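Local coordinates for probable dehydrogenase (Bordetella bronchiseptica, PDB 3MOI), which probably acts as an NAD(P)-dependent dehydrogenase of the GFO/IDH/MocA family, its true substrate not established, at residues Met217-Leu220 / Ala224-Val227; Thr195-Met200 / Cys372-Glu377; Ser185-Thr190 / Lys366-Val371; Tyr176-His181 / Pro298-Met303. One frame throughout, in Å; residues are numbered along the deposited sequence.

Read from the N terminus, the chain first builds the parallel Rossmann sheet, and all four contacts belong to what follows it. Interaction 4 closes a loop from 176-181 to 298-303, setting the start of helix 179-190 against the run into strand 302-307. Interaction 3 starts further along that helix and closes on helix 362-381; interaction 2 starts on strand 194-202 and closes on the same late helix. Interactions 2, 3 and 4 cross one another along the chain. Interaction 1, the hairpin of strands 213-220 and 225-231, nests inside all three loops. Together they tie the C-terminal helix and helix 179-190 to one mixed sheet.

Interaction 1: residues Met217-Leu220 / Ala224-Val227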
# COMPACT_ATOMS: atom_id res chain seq x y z
N MET A 217 -9.17 3.24 3.23
CA MET A 217 -9.75 2.44 2.21
C MET A 217 -10.99 3.16 1.71
O MET A 217 -11.99 3.39 2.47
CB MET A 217 -10.12 1.03 2.68
CG MET A 217 -10.21 0.10 1.41
SD MET A 217 -10.57 -1.61 1.54
CE MET A 217 -10.00 -1.61 3.13
N LEU A 218 -10.97 3.44 0.42
CA LEU A 218 -12.04 4.15 -0.22
C LEU A 218 -12.88 3.17 -1.02
O LEU A 218 -12.34 2.46 -1.92
CB LEU A 218 -11.43 5.20 -1.17
CG LEU A 218 -11.07 6.61 -0.69
CD1 LEU A 218 -10.65 6.69 0.70
CD2 LEU A 218 -10.07 7.33 -1.63
N THR A 219 -14.16 3.10 -0.74
CA THR A 219 -15.01 2.26 -1.55
C THR A 219 -15.58 3.06 -2.75
O THR A 219 -16.14 4.12 -2.59
CB THR A 219 -16.16 1.70 -0.75
OG1 THR A 219 -15.63 0.94 0.34
CG2 THR A 219 -17.06 0.80 -1.64
N LEU A 220 -15.43 2.52 -3.95
CA LEU A 220 -15.95 3.17 -5.12
C LEU A 220 -17.28 2.51 -5.45
O LEU A 220 -17.80 1.64 -4.80
CB LEU A 220 -14.96 3.08 -6.26
CG LEU A 220 -13.55 3.59 -5.99
CD1 LEU A 220 -12.71 3.37 -7.22
CD2 LEU A 220 -13.50 5.04 -5.59
N ALA A 224 -15.45 -1.59 -6.78
CA ALA A 224 -14.00 -1.42 -6.74
C ALA A 224 -13.62 -0.62 -5.47
O ALA A 224 -14.40 0.20 -5.01
CB ALA A 224 -13.53 -0.76 -7.98
N CYS A 225 -12.45 -0.88 -4.91
CA CYS A 225 -11.88 -0.03 -3.84
C CYS A 225 -10.47 0.49 -4.10
O CYS A 225 -9.74 -0.10 -4.85
CB CYS A 225 -11.84 -0.77 -2.53
SG CYS A 225 -13.48 -1.42 -2.06
N ALA A 226 -10.13 1.60 -3.46
CA ALA A 226 -8.81 2.19 -3.50
C ALA A 226 -8.24 2.29 -2.08
O ALA A 226 -8.87 2.77 -1.18
CB ALA A 226 -8.93 3.53 -4.03
N VAL A 227 -7.04 1.80 -1.87
CA VAL A 227 -6.35 2.03 -0.62
C VAL A 227 -5.49 3.26 -0.81
O VAL A 227 -4.81 3.37 -1.82
CB VAL A 227 -5.45 0.79 -0.28
CG1 VAL A 227 -4.28 1.15 0.68
CG2 VAL A 227 -6.27 -0.33 0.28
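Met217 holds CG anti to its own backbone nitrogen (chi1 -159°), which brings that carbon to 4.1 Å from CG2 of Val227, itself placed beside the backbone nitrogen by a chi1 of 157°. The two side chains slant across each other on the face that also carries Thr219 and Cys225. Further along that face, Met217 SD comes within 4.3 Å of Cys225 CB. On the reverse face Leu218 CB and Ala226 CB sit side by side at 4.1 Å.

Backbone bonds lock the pairing. Leu218 and Ala226 form the hydrogen-bonded antiparallel pair: Leu218 N gives a nearly straight bond of 2.7 Å to Ala226 O, and Ala226 N answers to Leu218 O at 2.8 Å. Met217 with Val227 and Thr219 with Cys225 are the flanking non-hydrogen-bonded pairs. Closer to the turn, Leu220 N reaches Ala224 O at 2.8 Å, and Leu220 CB is pressed against that same carbonyl oxygen.

The result is a beta hairpin with one face at the dimer interface. There Met217 and Val227 pack on their counterparts in the second subunit, and Thr219 OG1 is hydrogen-bonded to Arg198 of that subunit. The other face lies under helix 179-190, where Leu218 and Ala226 touch Ile186, while strands 194-202 and 145-153 continue the sheet beyond the two edges of the hairpin.

Interaction 2: residues Thr195-Met200 / Cys372-Glu377; sequences TAVRAM and CLAVLE
This is apolar helix-on-sheet packing: helix 362-381 lies across the inner face of strand 194-202 in the mixed sheet. The short axes of the two segments approach to 7.0 Å and make an angle of 55°, close enough that small side chains do the work. No hydrogen bond joins the two segments; four buried residues mesh through methyl groups alone.

Val197 serves both helix residues by dividing its branches. Its CG2 meets Ala374 CB at 3.8 Å. Its CG1, anti to the backbone nitrogen (chi1 -179°), turns the other way to Val375 CG2 at 3.9 Å, and the two valines cross at about a right angle. Val375 turns its other branch, CG1, to the next residue on the same face of the strand, 3.8 Å from Ala199 CB. The methyl of Ala199 is thus approached by both branches of Val375, with CG2 the slightly more distant. Small Ala199 lets its CA come to 5.3 Å from Val375 CA, while the CA atoms of Val197 and Ala374 lie 6.3 Å apart.

Just past the segment, Ser378 OG is hydrogen-bonded to Ala199 N. Arg198 leaves the strand away from the helix and hydrogen-bonds through NE to Gln384 of the second subunit, while NH1 keeps a weak bond to Ser378 OG. Such layering, helices on one face of a sheet and a partner subunit on the other, fits the alpha/beta C-terminal domain of GFO/IDH/MocA dehydrogenases.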
# COMPACT_ATOMS: atom_id res chain seq x y z
N THR A 195 -18.03 6.24 -2.60
CA THR A 195 -19.29 6.04 -1.83
C THR A 195 -19.08 5.61 -0.40
O THR A 195 -20.01 5.62 0.37
CB THR A 195 -20.21 4.95 -2.45
OG1 THR A 195 -19.45 3.74 -2.59
CG2 THR A 195 -20.71 5.38 -3.84
N ALA A 196 -17.87 5.26 0.00
CA ALA A 196 -17.65 5.02 1.44
C ALA A 196 -16.17 5.22 1.79
O ALA A 196 -15.30 5.08 0.95
CB ALA A 196 -18.13 3.63 1.84
N VAL A 197 -15.90 5.54 3.05
CA VAL A 197 -14.58 5.89 3.53
C VAL A 197 -14.36 5.27 4.89
O VAL A 197 -15.12 5.58 5.84
CB VAL A 197 -14.43 7.39 3.74
CG1 VAL A 197 -13.03 7.69 4.21
CG2 VAL A 197 -14.78 8.15 2.51
N ARG A 198 -13.34 4.41 4.97
CA ARG A 198 -12.79 3.98 6.22
C ARG A 198 -11.36 4.53 6.31
O ARG A 198 -10.51 4.15 5.48
CB ARG A 198 -12.76 2.46 6.29
CG ARG A 198 -12.12 1.88 7.53
CD ARG A 198 -12.84 2.34 8.83
NE ARG A 198 -12.15 1.81 9.99
CZ ARG A 198 -11.45 2.54 10.85
NH1 ARG A 198 -11.41 3.85 10.68
NH2 ARG A 198 -10.81 1.96 11.88
N ALA A 199 -11.08 5.37 7.32
CA ALA A 199 -9.73 5.94 7.49
C ALA A 199 -9.32 6.09 8.96
O ALA A 199 -10.18 6.17 9.81
CB ALA A 199 -9.61 7.24 6.78
N MET A 200 -8.02 6.15 9.21
CA MET A 200 -7.40 6.34 10.53
C MET A 200 -6.39 7.42 10.25
O MET A 200 -5.72 7.32 9.24
CB MET A 200 -6.59 5.10 10.90
CG MET A 200 -5.78 5.18 12.26
SD MET A 200 -4.13 4.48 12.09
CE MET A 200 -3.44 5.71 11.00
N CYS A 372 -12.42 14.34 2.19
CA CYS A 372 -11.58 14.72 3.33
C CYS A 372 -12.34 14.73 4.67
O CYS A 372 -11.85 14.19 5.67
CB CYS A 372 -10.99 16.11 3.15
SG CYS A 372 -9.86 16.27 1.74
N LEU A 373 -13.53 15.32 4.71
CA LEU A 373 -14.29 15.37 5.99
C LEU A 373 -14.62 13.97 6.46
O LEU A 373 -14.61 13.71 7.66
CB LEU A 373 -15.58 16.22 5.90
CG LEU A 373 -15.31 17.75 5.65
CD1 LEU A 373 -16.56 18.55 5.27
CD2 LEU A 373 -14.58 18.41 6.80
N ALA A 374 -14.85 13.06 5.53
CA ALA A 374 -15.24 11.72 5.89
C ALA A 374 -14.03 10.97 6.45
O ALA A 374 -14.17 10.13 7.36
CB ALA A 374 -15.89 11.01 4.69
N VAL A 375 -12.84 11.31 5.98
CA VAL A 375 -11.60 10.79 6.58
C VAL A 375 -11.50 11.26 8.04
O VAL A 375 -11.18 10.47 8.95
CB VAL A 375 -10.36 11.23 5.79
CG1 VAL A 375 -9.09 10.96 6.61
CG2 VAL A 375 -10.33 10.48 4.40
N LEU A 376 -11.78 12.54 8.29
CA LEU A 376 -11.74 13.02 9.66
C LEU A 376 -12.78 12.30 10.51
O LEU A 376 -12.42 11.84 11.59
CB LEU A 376 -11.90 14.53 9.77
CG LEU A 376 -10.70 15.40 9.32
CD1 LEU A 376 -11.16 16.85 9.07
CD2 LEU A 376 -9.53 15.34 10.30
N GLU A 377 -14.04 12.16 10.03
CA GLU A 377 -15.05 11.46 10.81
C GLU A 377 -14.70 9.99 11.06
O GLU A 377 -14.86 9.50 12.20
CB GLU A 377 -16.40 11.53 10.15
CG GLU A 377 -17.50 10.83 10.94
CD GLU A 377 -18.90 10.90 10.28
OE1 GLU A 377 -19.12 11.79 9.40
OE2 GLU A 377 -19.77 10.05 10.63

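Interaction 3: residues Ser185-Thr190 / Lys366-Val371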
# COMPACT_ATOMS: atom_id res chain seq x y z
N SER A 185 -6.75 11.88 -7.76
CA SER A 185 -6.19 10.96 -8.73
C SER A 185 -7.04 9.71 -8.83
O SER A 185 -7.27 9.17 -9.95
CB SER A 185 -4.74 10.62 -8.38
OG SER A 185 -4.01 11.86 -8.38
N ILE A 186 -7.52 9.27 -7.67
CA ILE A 186 -8.36 8.08 -7.64
C ILE A 186 -9.63 8.36 -8.42
O ILE A 186 -9.97 7.63 -9.29
CB ILE A 186 -8.64 7.67 -6.23
CG1 ILE A 186 -7.35 7.12 -5.57
CG2 ILE A 186 -9.68 6.64 -6.17
CD1 ILE A 186 -7.44 6.98 -4.08
N LYS A 187 -10.29 9.47 -8.16
CA LYS A 187 -11.42 9.82 -8.98
C LYS A 187 -11.13 9.95 -10.48
O LYS A 187 -11.95 9.58 -11.34
CB LYS A 187 -11.98 11.11 -8.50
CG LYS A 187 -12.59 11.03 -7.08
CD LYS A 187 -13.66 12.12 -6.97
CE LYS A 187 -13.12 13.40 -6.61
NZ LYS A 187 -14.23 14.37 -6.45
N THR A 188 -9.99 10.53 -10.81
CA THR A 188 -9.66 10.74 -12.20
C THR A 188 -9.39 9.41 -12.93
O THR A 188 -9.97 9.14 -13.97
CB THR A 188 -8.43 11.62 -12.29
OG1 THR A 188 -8.73 12.95 -11.84
CG2 THR A 188 -7.90 11.64 -13.73
N ILE A 189 -8.54 8.54 -12.35
CA ILE A 189 -8.25 7.25 -12.91
C ILE A 189 -9.55 6.46 -13.05
O ILE A 189 -9.74 5.83 -14.06
CB ILE A 189 -7.26 6.48 -12.04
CG1 ILE A 189 -5.88 7.13 -12.12
CG2 ILE A 189 -7.14 5.00 -12.46
CD1 ILE A 189 -4.98 6.91 -10.84
N THR A 190 -10.41 6.45 -12.05
CA THR A 190 -11.49 5.52 -12.17
C THR A 190 -12.71 6.09 -12.80
O THR A 190 -13.55 5.38 -13.26
CB THR A 190 -11.94 4.94 -10.84
OG1 THR A 190 -12.56 5.97 -10.06
CG2 THR A 190 -10.74 4.28 -10.10
N LYS A 366 -16.01 20.38 -4.14
CA LYS A 366 -16.80 20.16 -2.90
C LYS A 366 -16.77 18.70 -2.54
O LYS A 366 -16.56 18.35 -1.37
CB LYS A 366 -18.27 20.61 -3.01
CG LYS A 366 -19.10 20.36 -1.75
CD LYS A 366 -20.55 20.82 -1.89
CE LYS A 366 -21.29 20.78 -0.54
NZ LYS A 366 -22.75 21.21 -0.70
N ASP A 367 -16.94 17.87 -3.55
CA ASP A 367 -16.89 16.45 -3.39
C ASP A 367 -15.58 15.96 -2.79
O ASP A 367 -15.59 15.16 -1.83
CB ASP A 367 -17.21 15.74 -4.70
CG ASP A 367 -17.20 14.24 -4.53
OD1 ASP A 367 -18.29 13.62 -4.21
OD2 ASP A 367 -16.08 13.70 -4.62
N THR A 368 -14.46 16.51 -3.23
CA THR A 368 -13.19 16.15 -2.60
C THR A 368 -13.16 16.68 -1.16
O THR A 368 -12.67 16.00 -0.20
CB THR A 368 -12.04 16.68 -3.42
OG1 THR A 368 -12.02 15.95 -4.64
CG2 THR A 368 -10.68 16.52 -2.69
N LEU A 369 -13.67 17.88 -0.95
CA LEU A 369 -13.73 18.36 0.44
C LEU A 369 -14.54 17.35 1.25
O LEU A 369 -14.08 16.95 2.32
CB LEU A 369 -14.30 19.76 0.51
CG LEU A 369 -14.64 20.37 1.86
CD1 LEU A 369 -13.43 20.55 2.81
CD2 LEU A 369 -15.30 21.67 1.60
N GLU A 370 -15.65 16.80 0.73
CA GLU A 370 -16.47 15.91 1.59
C GLU A 370 -15.74 14.66 1.87
O GLU A 370 -15.88 14.11 2.95
CB GLU A 370 -17.81 15.59 1.00
CG GLU A 370 -18.74 16.78 1.02
CD GLU A 370 -20.01 16.61 0.21
OE1 GLU A 370 -20.20 15.54 -0.41
OE2 GLU A 370 -20.86 17.53 0.20
N VAL A 371 -14.95 14.19 0.92
CA VAL A 371 -14.19 12.98 1.17
C VAL A 371 -13.14 13.23 2.26
O VAL A 371 -13.00 12.44 3.17
CB VAL A 371 -13.53 12.45 -0.11
CG1 VAL A 371 -12.56 11.35 0.21
CG2 VAL A 371 -14.63 12.01 -1.13
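Lys187 NZ is the polar atom on which this contact turns. It makes a salt bridge of 2.7 Å to Asp367 OD2 and a weak hydrogen bond of 3.3 Å to Thr368 OG1, two neighbouring residues on one turn of helix 362-381. The ammonium meets the carboxylate on the anti side of OD2, 29° out of its plane. A bend at chi3 (-84°) steers the otherwise outstretched lysine chain to this spot, and its methylenes follow: CE lies 3.4 Å from Thr368 OG1, and CD lies 3.7 Å from Asp367 OD2. The two helices themselves stay well apart, with 9.2 Å between the CA atoms of Lys187 and Thr368, and the long side chain spans the distance.

Each partner is held a second time. Asp367 puts its other oxygen, OD1, into a salt bridge with Arg387 at the C terminus, and Thr368 OG1 is hydrogen-bonded to Asp184, about one helical turn before Lys187. Trp364 adds a cation-pi contact to the lysine. With an acidic oxygen so near and an aromatic ring beside it, the buried Lys187 is probably kept charged.

Within helix 179-190, Thr190 OG1 bonds back to Ile186 O at 3.2 Å, an oxygen that also accepts from Thr190 N near the helix end. The whole is an interhelical salt-bridge network, drawing together helices 179-190 and 362-381 and the chain's C terminus.

Interaction 4: residues Tyr176-His181 / Pro298-Met303; sequences YNQLPH and PHFGVM
Aromatic contacts come first. The ring of His181 turns its edge to the face of Phe300 in an edge-to-face pair, centroids 5.1 Å apart and planes at 61°. The His181 methylene joins in: CB stands over the centre of the Phe300 face, 3.8 Å from the centroid and 14° off the normal, a CH-pi contact. Phe300 reaches this place with CG anti to its backbone nitrogen (chi1 -164°), stretching the ring away from its own chain toward the helix start.

Van der Waals packing adds the second element. The end of Gln178 abuts the rim of Phe300 near the ring plane, its amide CD 3.9 Å from Phe300 CZ, with the amide standing steeply to the ring plane. The backbone oxygen of Gln178 is near too, 3.9 Å from Phe300 CE2.

Hydrogen bonds act within each side and not across. His181 N is bonded to Gln178 O at 2.8 Å at the approach to helix 179-190. On the other side His299 ND1 gives a bond of 2.8 Å to Gly301 O, bracing the loop around Phe300.

Phe300 also touches Asn152 of strand 145-153 and Gln182, the next residue of the helix. His181 touches Lys95 of the Glu-Lys-Pro sequence, a hallmark of GFO/IDH/MocA dehydrogenases, so the contact probably lies beside the active-site cleft. Being apolar and aromatic, it lets Phe300 position the His181 side chain by packing, not by hydrogen bonding.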
# COMPACT_ATOMS: atom_id res chain seq x y z
N TYR A 176 -5.90 18.18 4.34
CA TYR A 176 -6.33 19.18 3.38
C TYR A 176 -5.27 19.56 2.34
O TYR A 176 -5.58 20.18 1.32
CB TYR A 176 -6.69 20.43 4.15
CG TYR A 176 -7.85 20.31 5.07
CD1 TYR A 176 -9.14 20.06 4.55
CD2 TYR A 176 -7.71 20.54 6.46
CE1 TYR A 176 -10.24 19.98 5.40
CE2 TYR A 176 -8.81 20.43 7.32
CZ TYR A 176 -10.08 20.18 6.79
OH TYR A 176 -11.21 20.16 7.60
N ASN A 177 -4.02 19.23 2.61
CA ASN A 177 -2.88 19.74 1.79
C ASN A 177 -2.18 18.64 1.00
O ASN A 177 -1.29 18.92 0.18
CB ASN A 177 -1.93 20.48 2.74
CG ASN A 177 -2.64 21.66 3.42
OD1 ASN A 177 -2.95 22.65 2.78
ND2 ASN A 177 -2.93 21.53 4.73
N GLN A 178 -2.52 17.37 1.27
CA GLN A 178 -1.86 16.25 0.59
C GLN A 178 -2.87 15.17 0.09
O GLN A 178 -2.92 14.79 -1.08
CB GLN A 178 -0.81 15.67 1.51
CG GLN A 178 0.43 16.60 1.76
CD GLN A 178 1.31 16.71 0.49
OE1 GLN A 178 1.09 17.57 -0.38
NE2 GLN A 178 2.24 15.79 0.36
N LEU A 179 -3.70 14.69 0.98
CA LEU A 179 -4.65 13.68 0.63
C LEU A 179 -5.49 14.07 -0.63
O LEU A 179 -5.82 13.23 -1.45
CB LEU A 179 -5.55 13.45 1.83
CG LEU A 179 -5.25 12.23 2.70
CD1 LEU A 179 -3.77 11.82 2.75
CD2 LEU A 179 -5.89 12.33 4.11
N PRO A 180 -5.83 15.37 -0.79
CA PRO A 180 -6.61 15.65 -2.00
C PRO A 180 -5.91 15.21 -3.29
O PRO A 180 -6.57 14.80 -4.25
CB PRO A 180 -6.88 17.18 -1.93
CG PRO A 180 -6.95 17.46 -0.48
CD PRO A 180 -5.85 16.49 0.14
N HIS A 181 -4.59 15.23 -3.31
CA HIS A 181 -3.88 14.75 -4.50
C HIS A 181 -4.16 13.27 -4.79
O HIS A 181 -4.38 12.88 -5.94
CB HIS A 181 -2.38 15.00 -4.37
CG HIS A 181 -2.00 16.44 -4.33
ND1 HIS A 181 -2.44 17.36 -5.28
CD2 HIS A 181 -1.14 17.11 -3.52
CE1 HIS A 181 -1.93 18.55 -5.00
NE2 HIS A 181 -1.11 18.42 -3.95
N PRO A 298 6.09 14.11 -13.57
CA PRO A 298 5.75 14.28 -12.16
C PRO A 298 4.86 13.16 -11.68
O PRO A 298 4.25 12.48 -12.51
CB PRO A 298 4.98 15.60 -12.15
CG PRO A 298 5.42 16.27 -13.36
CD PRO A 298 5.52 15.19 -14.37
N HIS A 299 4.76 13.00 -10.37
CA HIS A 299 4.07 11.81 -9.78
C HIS A 299 3.73 12.09 -8.32
O HIS A 299 4.26 13.03 -7.74
CB HIS A 299 4.97 10.56 -9.87
CG HIS A 299 6.03 10.51 -8.82
ND1 HIS A 299 5.93 9.70 -7.71
CD2 HIS A 299 7.22 11.16 -8.70
CE1 HIS A 299 7.01 9.86 -6.95
NE2 HIS A 299 7.82 10.72 -7.54
N PHE A 300 2.88 11.30 -7.70
CA PHE A 300 2.64 11.51 -6.27
C PHE A 300 2.67 10.18 -5.53
O PHE A 300 1.70 9.42 -5.51
CB PHE A 300 1.29 12.21 -6.06
CG PHE A 300 1.13 12.80 -4.70
CD1 PHE A 300 1.83 13.91 -4.34
CD2 PHE A 300 0.23 12.25 -3.80
CE1 PHE A 300 1.69 14.49 -3.10
CE2 PHE A 300 0.08 12.79 -2.53
CZ PHE A 300 0.83 13.93 -2.18
N GLY A 301 3.81 9.88 -4.94
CA GLY A 301 4.04 8.53 -4.40
C GLY A 301 3.87 7.55 -5.54
O GLY A 301 4.02 7.92 -6.73
N VAL A 302 3.51 6.33 -5.20
CA VAL A 302 3.24 5.35 -6.20
C VAL A 302 1.78 5.00 -6.25
O VAL A 302 1.08 5.10 -5.29
CB VAL A 302 4.10 4.07 -6.07
CG1 VAL A 302 5.41 4.31 -5.23
CG2 VAL A 302 3.27 2.91 -5.69
N MET A 303 1.34 4.58 -7.42
CA MET A 303 -0.05 4.36 -7.67
C MET A 303 -0.16 3.12 -8.53
O MET A 303 0.22 3.17 -9.69
CB MET A 303 -0.62 5.60 -8.37
CG MET A 303 -0.77 6.86 -7.42
SD MET A 303 -1.64 8.36 -8.06
CE MET A 303 -2.35 7.63 -9.44